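Local coordinates for protein Baccell_00875 (Bacteroides cellulosilyticus DSM 14838, PDB 5NO8) that is a polysaccharide lyase that probably cleaves the bond between capping L-rhamnose and glucuronic acid on complex arabinogalactan proteins, at residues Phe424-Arg427 with Thr431-Tyr434. Residues are numbered along the deposited sequence; the frame is centred on the assembly and turned at random.
Sequences FVRR and TDNY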
loop_
_atom_site.group_PDB
_atom_site.type_symbol
_atom_site.label_atom_id
_atom_site.label_comp_id
_atom_site.label_asym_id
_atom_site.label_seq_id
_atom_site.Cartn_x
_atom_site.Cartn_y
_atom_site.Cartn_z
ATOM N N PHE A 424 0.176 -25.398 21.195
ATOM C CA PHE A 424 -1.004 -24.547 21.306
ATOM C C PHE A 424 -1.842 -24.589 20.024
ATOM O O PHE A 424 -3.058 -24.754 20.090
ATOM C CB PHE A 424 -0.642 -23.086 21.659
ATOM C CG PHE A 424 -1.695 -22.090 21.247
ATOM C CD1 PHE A 424 -2.849 -21.914 22.016
ATOM C CD2 PHE A 424 -1.554 -21.349 20.067
ATOM C CE1 PHE A 424 -3.830 -21.001 21.626
ATOM C CE2 PHE A 424 -2.536 -20.453 19.665
ATOM C CZ PHE A 424 -3.673 -20.273 20.445
ATOM N N VAL A 425 -1.198 -24.455 18.865
ATOM C CA VAL A 425 -1.929 -24.450 17.605
ATOM C C VAL A 425 -2.649 -25.798 17.372
ATOM O O VAL A 425 -3.852 -25.828 17.040
ATOM C CB VAL A 425 -1.015 -24.128 16.414
ATOM C CG1 VAL A 425 -1.753 -24.254 15.093
ATOM C CG2 VAL A 425 -0.450 -22.711 16.569
ATOM N N ARG A 426 -1.894 -26.882 17.491
ATOM C CA ARG A 426 -2.422 -28.217 17.208
ATOM C C ARG A 426 -3.554 -28.598 18.159
ATOM O O ARG A 426 -4.583 -29.119 17.722
ATOM C CB ARG A 426 -1.287 -29.257 17.251
ATOM C CG ARG A 426 -1.703 -30.690 16.986
ATOM C CD ARG A 426 -2.166 -30.931 15.556
ATOM N NE ARG A 426 -2.887 -32.215 15.478
ATOM C CZ ARG A 426 -4.174 -32.389 15.147
ATOM N NH1 ARG A 426 -4.964 -31.376 14.766
ATOM N NH2 ARG A 426 -4.673 -33.630 15.154
ATOM N N ARG A 427 -3.373 -28.318 19.442
ATOM C CA ARG A 427 -4.321 -28.760 20.461
ATOM C C ARG A 427 -5.479 -27.803 20.669
ATOM O O ARG A 427 -6.590 -28.259 20.886
ATOM C CB ARG A 427 -3.619 -28.993 21.798
ATOM C CG ARG A 427 -2.616 -30.124 21.761
ATOM C CD ARG A 427 -1.802 -30.158 23.046
ATOM N NE ARG A 427 -0.836 -31.255 23.009
ATOM C CZ ARG A 427 0.084 -31.504 23.941
ATOM N NH1 ARG A 427 0.214 -30.714 25.013
ATOM N NH2 ARG A 427 0.917 -32.532 23.774
ATOM N N THR A 431 -9.113 -29.052 15.579
ATOM C CA THR A 431 -9.815 -30.249 16.063
ATOM C C THR A 431 -8.903 -31.427 15.756
ATOM O O THR A 431 -7.939 -31.296 14.993
ATOM C CB THR A 431 -11.161 -30.490 15.332
ATOM O OG1 THR A 431 -10.918 -30.810 13.951
ATOM C CG2 THR A 431 -12.065 -29.283 15.410
ATOM N N ASP A 432 -9.243 -32.599 16.282
ATOM C CA ASP A 432 -8.480 -33.813 15.986
ATOM C C ASP A 432 -8.435 -34.105 14.468
ATOM O O ASP A 432 -7.421 -34.598 13.979
ATOM C CB ASP A 432 -9.032 -35.025 16.774
ATOM C CG ASP A 432 -7.933 -35.986 17.214
ATOM O OD1 ASP A 432 -7.072 -35.561 18.010
ATOM O OD2 ASP A 432 -7.922 -37.163 16.781
ATOM N N ASN A 433 -9.511 -33.777 13.738
ATOM C CA ASN A 433 -9.577 -33.957 12.279
ATOM C C ASN A 433 -9.072 -32.733 11.452
ATOM O O ASN A 433 -9.357 -32.638 10.269
ATOM C CB ASN A 433 -11.009 -34.292 11.849
ATOM N N TYR A 434 -8.331 -31.814 12.078
ATOM C CA TYR A 434 -7.609 -30.719 11.381
ATOM C C TYR A 434 -8.491 -29.566 10.882
ATOM O O TYR A 434 -8.029 -28.709 10.114
ATOM C CB TYR A 434 -6.703 -31.237 10.253
ATOM C CG TYR A 434 -5.636 -32.182 10.728
ATOM C CD1 TYR A 434 -4.424 -31.701 11.234
ATOM C CD2 TYR A 434 -5.832 -33.569 10.681
ATOM C CE1 TYR A 434 -3.437 -32.574 11.681
ATOM C CE2 TYR A 434 -4.847 -34.452 11.109
ATOM C CZ TYR A 434 -3.655 -33.961 11.609
ATOM O OH TYR A 434 -2.690 -34.849 12.036
#
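Arg-426, near the C-terminal end of helix 412-429, lays its guanidinium flat over one face of the Tyr-434 ring, the planes only 9° apart and their centres 4.0 Å from each other. CZ of Arg-426 sits nearest CE1 of Tyr-434, at 3.5 Å, displaced from the ring centre (31° off its normal), an off-centre cation-pi contact. Each terminal nitrogen also donates to a carbonyl of the type I turn Thr-431 to Tyr-434. NH1 of Arg-426 donates to O of Thr-431 at 3.0 Å and is further bonded to Gln-430 OE1, while NH2 reaches O of Asp-432 at 3.1 Å with a straighter N-H...O angle of 162°. Thr-431 O also takes the turn's own bond from Tyr-434 N, the two donors arriving from opposite faces of its carbonyl plane. With CG anti to the backbone N and a bend at chi2, the arginine chain carries its charge off the helix to the turn. Tyr-434 OH is hydrogen-bonded to Asp-473 of helix 469-485, tying down the far end of the ring. The Asp-432 side is looser: its exposed carboxylate stays 4.2 Å away, OD1 to Arg-426 NH2, and well out of the guanidinium plane, giving at most a general electrostatic attraction. An alanine at Arg-426 would probably cost Asp-432 O its arginine donor, leave Thr-431 O with the turn's own bond, and strip the stacked cation from the Tyr-434 ring. In this helical region, a stacked, two-pronged arginine holds the type I turn back on helix 412-429, and Tyr-434 links it to helix 469-485.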